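Local coordinates for protein peptide synthetase, module 7 (PDB 4TX3) that probably recruits a partner protein to the synthetase-bound peptide, as a condensation-type domain of an antibiotic-assembling peptide synthetase, at residues L176-A181 / I295-M300; G245-L250 / D411-I416; P359-G364 / I395-A400. All coordinates share one frame; numbering follows the deposited sequence.

Interaction 1 of 3, residues L176-A181 / I295-M300; sequences LALQFA and IDLEPM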
loop_
_atom_site.group_PDB
_atom_site.type_symbol
_atom_site.label_atom_id
_atom_site.label_comp_id
_atom_site.label_asym_id
_atom_site.label_seq_id
_atom_site.Cartn_x
_atom_site.Cartn_y
_atom_site.Cartn_z
ATOM N N LEU B 176 10.464 -6.523 -13.820
ATOM C CA LEU B 176 9.350 -7.303 -13.268
ATOM C C LEU B 176 9.724 -8.780 -13.258
ATOM O O LEU B 176 10.492 -9.238 -14.104
ATOM C CB LEU B 176 8.064 -7.107 -14.078
ATOM C CG LEU B 176 7.412 -5.726 -14.057
ATOM C CD1 LEU B 176 6.199 -5.692 -14.976
ATOM C CD2 LEU B 176 7.031 -5.364 -12.640
ATOM N N ALA B 177 9.197 -9.528 -12.306
ATOM C CA ALA B 177 9.415 -10.960 -12.325
ATOM C C ALA B 177 8.544 -11.574 -13.427
ATOM O O ALA B 177 8.993 -12.419 -14.199
ATOM C CB ALA B 177 9.103 -11.575 -10.958
ATOM N N LEU B 178 7.308 -11.100 -13.508
ATOM C CA LEU B 178 6.352 -11.513 -14.530
ATOM C C LEU B 178 5.946 -10.374 -15.446
ATOM O O LEU B 178 5.661 -9.273 -14.978
ATOM C CB LEU B 178 5.090 -12.080 -13.875
ATOM C CG LEU B 178 5.316 -13.273 -12.955
ATOM C CD1 LEU B 178 3.972 -13.768 -12.489
ATOM C CD2 LEU B 178 6.078 -14.364 -13.697
ATOM N N GLN B 179 5.917 -10.648 -16.747
ATOM C CA GLN B 179 5.216 -9.806 -17.724
ATOM C C GLN B 179 3.815 -10.366 -18.007
ATOM O O GLN B 179 3.554 -11.539 -17.730
ATOM C CB GLN B 179 6.017 -9.713 -19.019
ATOM C CG GLN B 179 7.347 -9.032 -18.840
ATOM C CD GLN B 179 7.211 -7.553 -18.538
ATOM O OE1 GLN B 179 6.182 -6.918 -18.844
ATOM N NE2 GLN B 179 8.254 -6.988 -17.935
ATOM N N PHE B 180 2.918 -9.554 -18.567
ATOM C CA PHE B 180 1.537 -10.011 -18.751
ATOM C C PHE B 180 1.428 -11.271 -19.612
ATOM O O PHE B 180 0.540 -12.079 -19.398
ATOM C CB PHE B 180 0.648 -8.920 -19.354
ATOM C CG PHE B 180 -0.819 -9.255 -19.277
ATOM C CD1 PHE B 180 -1.474 -9.262 -18.052
ATOM C CD2 PHE B 180 -1.527 -9.616 -20.408
ATOM C CE1 PHE B 180 -2.821 -9.609 -17.960
ATOM C CE2 PHE B 180 -2.875 -9.958 -20.328
ATOM C CZ PHE B 180 -3.525 -9.948 -19.105
ATOM N N ALA B 181 2.330 -11.434 -20.578
ATOM C CA ALA B 181 2.339 -12.619 -21.440
ATOM C C ALA B 181 2.507 -13.909 -20.627
ATOM O O ALA B 181 1.988 -14.968 -21.014
ATOM C CB ALA B 181 3.453 -12.510 -22.486
ATOM N N ILE B 295 1.611 -12.780 -5.421
ATOM C CA ILE B 295 2.485 -11.645 -5.116
ATOM C C ILE B 295 3.167 -11.008 -6.339
ATOM O O ILE B 295 3.356 -9.782 -6.381
ATOM C CB ILE B 295 3.557 -12.049 -4.070
ATOM C CG1 ILE B 295 2.951 -11.979 -2.677
ATOM C CG2 ILE B 295 4.780 -11.149 -4.137
ATOM C CD1 ILE B 295 3.999 -11.879 -1.561
ATOM N N ASP B 296 3.497 -11.812 -7.344
ATOM C CA ASP B 296 4.136 -11.293 -8.543
ATOM C C ASP B 296 3.243 -10.425 -9.421
ATOM O O ASP B 296 3.752 -9.735 -10.305
ATOM C CB ASP B 296 4.685 -12.439 -9.387
ATOM C CG ASP B 296 5.951 -13.029 -8.807
ATOM O OD1 ASP B 296 6.529 -12.408 -7.890
ATOM O OD2 ASP B 296 6.368 -14.115 -9.268
ATOM N N LEU B 297 1.930 -10.469 -9.207
ATOM C CA LEU B 297 1.019 -9.607 -9.962
ATOM C C LEU B 297 0.857 -8.198 -9.374
ATOM O O LEU B 297 0.423 -7.283 -10.087
ATOM C CB LEU B 297 -0.364 -10.248 -10.066
ATOM C CG LEU B 297 -0.445 -11.684 -10.574
ATOM C CD1 LEU B 297 -1.897 -12.124 -10.567
ATOM C CD2 LEU B 297 0.161 -11.794 -11.961
ATOM N N GLU B 298 1.173 -8.032 -8.086
ATOM C CA GLU B 298 0.966 -6.749 -7.411
ATOM C C GLU B 298 1.588 -5.584 -8.177
ATOM O O GLU B 298 0.908 -4.595 -8.424
ATOM C CB GLU B 298 1.511 -6.781 -5.972
ATOM C CG GLU B 298 1.216 -5.533 -5.142
ATOM C CD GLU B 298 2.156 -4.335 -5.426
ATOM O OE1 GLU B 298 3.356 -4.547 -5.707
ATOM O OE2 GLU B 298 1.689 -3.170 -5.370
ATOM N N PRO B 299 2.873 -5.697 -8.572
ATOM C CA PRO B 299 3.479 -4.543 -9.246
ATOM C C PRO B 299 3.185 -4.420 -10.764
ATOM O O PRO B 299 3.832 -3.615 -11.452
ATOM C CB PRO B 299 4.968 -4.779 -9.016
ATOM C CG PRO B 299 5.098 -6.255 -8.978
ATOM C CD PRO B 299 3.850 -6.791 -8.377
ATOM N N MET B 300 2.232 -5.191 -11.282
ATOM C CA MET B 300 2.006 -5.254 -12.726
ATOM C C MET B 300 0.833 -4.421 -13.215
ATOM O O MET B 300 -0.127 -4.196 -12.481
ATOM C CB MET B 300 1.759 -6.695 -13.168
ATOM C CG MET B 300 2.838 -7.670 -12.806
ATOM S SD MET B 300 2.551 -9.338 -13.460
ATOM C CE MET B 300 2.542 -9.041 -15.220
HETATM O O HOH W 1 6.022 -9.201 -11.924
#

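Interaction 2 of 3, residues G245-L250 / D411-I416; sequences GPHARL and DDEDGI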
loop_
_atom_site.group_PDB
_atom_site.type_symbol
_atom_site.label_atom_id
_atom_site.label_comp_id
_atom_site.label_asym_id
_atom_site.label_seq_id
_atom_site.Cartn_x
_atom_site.Cartn_y
_atom_site.Cartn_z
ATOM N N GLY B 245 -25.021 6.652 11.468
ATOM C CA GLY B 245 -25.812 5.836 12.375
ATOM C C GLY B 245 -26.359 4.550 11.760
ATOM O O GLY B 245 -26.071 3.459 12.258
ATOM N N PRO B 246 -27.161 4.669 10.686
ATOM C CA PRO B 246 -27.635 3.495 9.952
ATOM C C PRO B 246 -26.481 2.622 9.462
ATOM O O PRO B 246 -26.557 1.393 9.553
ATOM C CB PRO B 246 -28.390 4.097 8.769
ATOM C CG PRO B 246 -28.761 5.445 9.198
ATOM C CD PRO B 246 -27.663 5.918 10.095
ATOM N N HIS B 247 -25.427 3.251 8.950
ATOM C CA HIS B 247 -24.238 2.521 8.541
ATOM C C HIS B 247 -23.724 1.644 9.699
ATOM O O HIS B 247 -23.387 0.478 9.500
ATOM C CB HIS B 247 -23.160 3.494 8.056
ATOM C CG HIS B 247 -21.899 2.830 7.582
ATOM N ND1 HIS B 247 -20.774 3.539 7.231
ATOM C CD2 HIS B 247 -21.591 1.520 7.400
ATOM C CE1 HIS B 247 -19.825 2.700 6.850
ATOM N NE2 HIS B 247 -20.293 1.473 6.948
ATOM N N ALA B 248 -23.714 2.185 10.912
ATOM C CA ALA B 248 -23.184 1.455 12.059
ATOM C C ALA B 248 -24.154 0.386 12.573
ATOM O O ALA B 248 -23.728 -0.691 13.002
ATOM C CB ALA B 248 -22.809 2.436 13.181
ATOM N N ARG B 249 -25.452 0.671 12.530
ATOM C CA ARG B 249 -26.461 -0.337 12.894
ATOM C C ARG B 249 -26.435 -1.547 11.958
ATOM O O ARG B 249 -26.632 -2.679 12.400
ATOM C CB ARG B 249 -27.870 0.266 12.893
ATOM C CG ARG B 249 -28.265 0.895 14.213
ATOM C CD ARG B 249 -28.991 -0.100 15.094
ATOM N NE ARG B 249 -30.422 0.183 15.192
ATOM C CZ ARG B 249 -31.331 -0.711 15.568
ATOM N NH1 ARG B 249 -30.960 -1.957 15.857
ATOM N NH2 ARG B 249 -32.614 -0.367 15.629
ATOM N N LEU B 250 -26.220 -1.295 10.667
ATOM C CA LEU B 250 -26.073 -2.361 9.685
ATOM C C LEU B 250 -24.892 -3.256 10.014
ATOM O O LEU B 250 -24.950 -4.465 9.837
ATOM C CB LEU B 250 -25.883 -1.787 8.291
ATOM C CG LEU B 250 -27.035 -1.900 7.302
ATOM C CD1 LEU B 250 -26.513 -1.466 5.959
ATOM C CD2 LEU B 250 -27.576 -3.318 7.247
ATOM N N ASP B 411 -11.446 3.608 13.572
ATOM C CA ASP B 411 -11.809 2.562 12.614
ATOM C C ASP B 411 -13.317 2.219 12.615
ATOM O O ASP B 411 -13.716 1.163 12.124
ATOM C CB ASP B 411 -10.994 1.288 12.889
ATOM C CG ASP B 411 -10.763 0.471 11.647
ATOM O OD1 ASP B 411 -10.376 1.073 10.621
ATOM O OD2 ASP B 411 -10.981 -0.761 11.692
ATOM N N ASP B 412 -14.149 3.110 13.154
ATOM C CA ASP B 412 -15.592 2.867 13.209
ATOM C C ASP B 412 -16.352 3.424 11.999
ATOM O O ASP B 412 -15.988 4.468 11.437
ATOM C CB ASP B 412 -16.174 3.451 14.499
ATOM C CG ASP B 412 -15.733 2.677 15.736
ATOM O OD1 ASP B 412 -15.123 1.599 15.564
ATOM O OD2 ASP B 412 -15.991 3.132 16.873
ATOM N N GLU B 413 -17.395 2.691 11.608
ATOM C CA GLU B 413 -18.332 3.077 10.562
ATOM C C GLU B 413 -18.798 4.534 10.655
ATOM O O GLU B 413 -19.368 4.958 11.670
ATOM C CB GLU B 413 -19.553 2.159 10.607
ATOM C CG GLU B 413 -19.340 0.759 10.030
ATOM C CD GLU B 413 -18.660 -0.210 10.993
ATOM O OE1 GLU B 413 -18.677 0.009 12.228
ATOM O OE2 GLU B 413 -18.106 -1.211 10.500
ATOM N N ASP B 414 -18.579 5.292 9.585
ATOM C CA ASP B 414 -18.897 6.710 9.597
ATOM C C ASP B 414 -19.667 7.188 8.353
ATOM O O ASP B 414 -19.509 8.321 7.917
ATOM C CB ASP B 414 -17.607 7.512 9.750
ATOM C CG ASP B 414 -17.842 8.850 10.408
ATOM O OD1 ASP B 414 -18.563 8.889 11.436
ATOM O OD2 ASP B 414 -17.321 9.858 9.892
ATOM N N GLY B 415 -20.511 6.320 7.792
ATOM C CA GLY B 415 -21.318 6.662 6.629
ATOM C C GLY B 415 -20.899 5.940 5.354
ATOM O O GLY B 415 -19.715 5.655 5.144
ATOM N N ILE B 416 -21.862 5.628 4.489
ATOM C CA ILE B 416 -21.499 5.127 3.169
ATOM C C ILE B 416 -21.801 6.173 2.102
ATOM O O ILE B 416 -22.892 6.734 2.048
ATOM C CB ILE B 416 -22.212 3.824 2.822
ATOM C CG1 ILE B 416 -21.943 2.765 3.897
ATOM C CG2 ILE B 416 -21.754 3.342 1.457
ATOM C CD1 ILE B 416 -22.677 1.434 3.673
#

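Interaction 3 of 3, residues P359-G364 / I395-A400; sequences PVYQVG and IELDLA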
loop_
_atom_site.group_PDB
_atom_site.type_symbol
_atom_site.label_atom_id
_atom_site.label_comp_id
_atom_site.label_asym_id
_atom_site.label_seq_id
_atom_site.Cartn_x
_atom_site.Cartn_y
_atom_site.Cartn_z
ATOM N N PRO B 359 -23.674 -9.936 -20.614
ATOM C CA PRO B 359 -24.112 -11.313 -20.354
ATOM C C PRO B 359 -24.142 -11.674 -18.856
ATOM O O PRO B 359 -23.408 -11.056 -18.076
ATOM C CB PRO B 359 -23.061 -12.142 -21.089
ATOM C CG PRO B 359 -21.845 -11.291 -21.043
ATOM C CD PRO B 359 -22.325 -9.898 -21.204
ATOM N N VAL B 360 -24.975 -12.654 -18.484
ATOM C CA VAL B 360 -25.113 -13.144 -17.106
ATOM C C VAL B 360 -25.683 -12.112 -16.129
ATOM O O VAL B 360 -26.656 -12.402 -15.443
ATOM C CB VAL B 360 -23.772 -13.645 -16.523
ATOM C CG1 VAL B 360 -24.002 -14.313 -15.158
ATOM C CG2 VAL B 360 -23.091 -14.595 -17.475
ATOM N N TYR B 361 -25.075 -10.928 -16.028
ATOM C CA TYR B 361 -25.658 -9.890 -15.177
ATOM C C TYR B 361 -25.590 -8.502 -15.787
ATOM O O TYR B 361 -24.698 -8.191 -16.570
ATOM C CB TYR B 361 -25.005 -9.876 -13.784
ATOM C CG TYR B 361 -23.555 -9.458 -13.742
ATOM C CD1 TYR B 361 -22.536 -10.383 -13.948
ATOM C CD2 TYR B 361 -23.201 -8.135 -13.466
ATOM C CE1 TYR B 361 -21.206 -9.999 -13.896
ATOM C CE2 TYR B 361 -21.877 -7.737 -13.415
ATOM C CZ TYR B 361 -20.883 -8.676 -13.629
ATOM O OH TYR B 361 -19.559 -8.282 -13.571
ATOM N N GLN B 362 -26.556 -7.672 -15.407
ATOM C CA GLN B 362 -26.702 -6.334 -15.946
ATOM C C GLN B 362 -26.664 -5.293 -14.814
ATOM O O GLN B 362 -26.633 -4.076 -15.062
ATOM C CB GLN B 362 -28.005 -6.230 -16.751
ATOM C CG GLN B 362 -28.082 -7.159 -17.963
ATOM C CD GLN B 362 -28.381 -8.603 -17.588
ATOM O OE1 GLN B 362 -29.257 -8.869 -16.773
ATOM N NE2 GLN B 362 -27.642 -9.540 -18.175
ATOM N N VAL B 363 -26.671 -5.784 -13.573
ATOM C CA VAL B 363 -26.557 -4.937 -12.392
ATOM C C VAL B 363 -25.286 -5.273 -11.622
ATOM O O VAL B 363 -25.066 -6.434 -11.266
ATOM C CB VAL B 363 -27.764 -5.098 -11.454
ATOM C CG1 VAL B 363 -27.663 -4.116 -10.268
ATOM C CG2 VAL B 363 -29.054 -4.897 -12.229
ATOM N N GLY B 364 -24.450 -4.263 -11.369
ATOM C CA GLY B 364 -23.201 -4.475 -10.662
ATOM C C GLY B 364 -23.151 -3.757 -9.326
ATOM O O GLY B 364 -23.769 -2.695 -9.156
ATOM N N ILE B 395 -19.866 2.671 -19.947
ATOM C CA ILE B 395 -20.483 1.580 -19.190
ATOM C C ILE B 395 -21.065 0.499 -20.117
ATOM O O ILE B 395 -21.646 0.812 -21.161
ATOM C CB ILE B 395 -21.593 2.111 -18.247
ATOM C CG1 ILE B 395 -22.065 1.024 -17.281
ATOM C CG2 ILE B 395 -22.786 2.681 -19.034
ATOM C CD1 ILE B 395 -23.070 1.538 -16.258
ATOM N N GLU B 396 -20.875 -0.768 -19.739
ATOM C CA GLU B 396 -21.434 -1.912 -20.469
ATOM C C GLU B 396 -22.633 -2.492 -19.731
ATOM O O GLU B 396 -23.483 -3.142 -20.325
ATOM C CB GLU B 396 -20.397 -3.011 -20.662
ATOM C CG GLU B 396 -19.255 -2.668 -21.588
ATOM C CD GLU B 396 -18.301 -3.839 -21.754
ATOM O OE1 GLU B 396 -17.668 -4.230 -20.744
ATOM O OE2 GLU B 396 -18.212 -4.384 -22.881
ATOM N N LEU B 397 -22.666 -2.271 -18.421
ATOM C CA LEU B 397 -23.770 -2.703 -17.576
ATOM C C LEU B 397 -24.986 -1.774 -17.720
ATOM O O LEU B 397 -24.870 -0.634 -18.186
ATOM C CB LEU B 397 -23.314 -2.746 -16.120
ATOM C CG LEU B 397 -22.253 -3.775 -15.736
ATOM C CD1 LEU B 397 -21.692 -3.464 -14.367
ATOM C CD2 LEU B 397 -22.821 -5.174 -15.756
ATOM N N ASP B 398 -26.148 -2.255 -17.303
ATOM C CA ASP B 398 -27.321 -1.394 -17.191
ATOM C C ASP B 398 -27.189 -0.471 -15.980
ATOM O O ASP B 398 -27.357 0.749 -16.090
ATOM C CB ASP B 398 -28.581 -2.242 -17.100
ATOM C CG ASP B 398 -28.815 -3.056 -18.362
ATOM O OD1 ASP B 398 -27.914 -3.069 -19.236
ATOM O OD2 ASP B 398 -29.889 -3.682 -18.480
ATOM N N LEU B 399 -26.866 -1.057 -14.829
ATOM C CA LEU B 399 -26.655 -0.290 -13.606
ATOM C C LEU B 399 -25.400 -0.761 -12.869
ATOM O O LEU B 399 -25.075 -1.946 -12.859
ATOM C CB LEU B 399 -27.875 -0.395 -12.681
ATOM C CG LEU B 399 -29.232 -0.100 -13.328
ATOM C CD1 LEU B 399 -30.380 -0.633 -12.487
ATOM C CD2 LEU B 399 -29.379 1.383 -13.568
ATOM N N ALA B 400 -24.706 0.180 -12.239
ATOM C CA ALA B 400 -23.491 -0.131 -11.499
ATOM C C ALA B 400 -23.371 0.781 -10.288
ATOM O O ALA B 400 -23.219 1.990 -10.416
ATOM C CB ALA B 400 -22.248 -0.003 -12.403
#

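Interaction 1 of 3, residues L176-A181 / I295-M300
Met-300 reaches across to Leu-178 and joins two loops of the condensation-domain fold: the lead-in to helix 180-191, and a type I beta turn from Leu-297 to Met-300 in the loop between strands 281-288 and 306-313. CB of Met-300 starts the side chain toward the facing loop. CG comes next, 3.9 Å from Leu-178 O. The sulfur lies beside the Leu-178 side chain, Met-300 SD being 3.8 Å from Leu-178 CB. Up to this point the chain is extended; at the last torsion it bends (chi3 61°), and this lays the methyl group against the backbone. Met-300 CE thus approaches Leu-178 O to 3.1 Å and covers Gln-179 C at 3.3 Å, just where the chain enters the helix at its N-cap residue Gln-179. Replacement of Met-300 by an alanine would remove CG, SD and CE and would probably open a gap beside Leu-178 CB, leaving the backbone around the N-cap residue without its cover. The tip of Leu-178 crosses Asp-296 at about a right angle, Leu-178 CD1 lying 3.4 Å from Asp-296 CB. The carboxylate of Asp-296 projects past it to the methyl of Ala-177, whose CB is 4.1 Å from Asp-296 CG. Outside the two loops, a basic side chain of another protein chain makes a long, weak ion pair with Asp-296 OD1, so this loop borders the interface with that partner. The amide of Gln-179 is hydrogen-bonded to the backbone of Arg-66 and Glu-68. No direct hydrogen bond joins the loops; instead one water accepts from Leu-178 N and donates to Asp-296 O, each bond 2.8 Å long.

Interaction 2 of 3, residues G245-L250 / D411-I416
The imidazole of His-247 is clasped between Glu-413 and Ile-416, two residues of a strand that passes the first turns of helix 244-255. Its CG stands anti to the backbone N (chi1 -179°), which carries the ring off the helix and against the strand. Over one face lies Glu-413 CG, offset toward the rim and 3.3 Å from His-247 NE2. Over the opposite face Ile-416 CG1 sits almost exactly above the centre, 3.5 Å from the ring centroid; both are CH-pi contacts. In the plane of the ring Gly-415 N gives a weak hydrogen bond to His-247 ND1, 2.8 Å long but bent to 130°. Glu-405 of the adjacent strand binds NE2, so both ring nitrogens have partners, which together with the two covered faces probably restrict the ring's rotation. Glu-413 bends at its second torsion, and its carboxylate makes a long, weak ion pair with Arg-407. Glu-413 CB meanwhile rests 4.0 Å from Ala-248 CA. Gly-415 has a positive phi at which a CB would press on the preceding carbonyl. Helix and strand segments cross at 111° with axes 6.6 Å apart. Strand 413-423 itself runs between strands 235-242 and 399-407, while Met-261 of helix 261-278 touches His-247 and helix 429-448 packs on Leu-250.

Interaction 3 of 3, residues P359-G364 / I395-A400
Gln-362 O receives the backbone amides of both Asp-398 and Leu-399, opening the parallel pairing of strands 363-369 and 399-407 in the four-stranded mixed sheet of the condensation-domain fold. The chain between these strands makes an excursion through strand 383-388, which belongs to the other sheet, so this pairing closes a crossover between the two halves of the domain. Of the two bonds, that from Leu-399 N is nearly straight (171°) and runs almost along the C=O axis, at 3.0 Å from Gln-362 O. The one from Asp-398 N is weak, 2.9 Å from the same oxygen but bent to 127°. Two residues further on, Gly-364 N donates to Leu-399 O at 2.8 Å, tilted out of the carbonyl plane. CA-H...O contacts fill in between these bonds: Val-363 CA is 3.4 Å from Leu-399 O, and Ala-400 CA is 3.5 Å from Gly-364 O. The apolar contacts centre on Leu-397. Its CD2 meets Tyr-361 CE2 at 3.6 Å, approaching the ring obliquely. Tyr-361 holds CG between the backbone N and carbonyl carbon (chi1 67°), a crowded position that brings the ring's end back toward the leucine. The other branch, CD1, lies 4.1 Å from Gly-364 CA, on the side where a methyl group would collide with it. On the sheet face bearing Val-363 and Leu-399, these two side chains touch loosely. Among the polar side chains, Gln-362 and Asp-398 lie alongside each other and point the same way, yet their ends bind elsewhere. The amide goes to His-358 and Thr-219, whereas Asp-398 OD2, salt-bridged to Arg-227, also lies 3.6 Å from Gln-362 CB.

In the fold
Interactions 2 and 3 work on one sheet, reaching its neighbouring strands 413-423 and 399-407, although their nearest atoms are about 12 Å apart. Interaction 3 is the most deeply buried and is built mainly from backbone bonds of a parallel strand start. Interaction 2, nearer the periphery, packs a helix against the sheet through one histidine held over both faces. Interaction 1 belongs to different elements altogether, its centre 29 Å from that of interaction 3 and 37 Å from that of interaction 2. It joins loops by methionine and leucine packing and a bridging water, and it borders the other protein chain, which touches neither of the other two contacts.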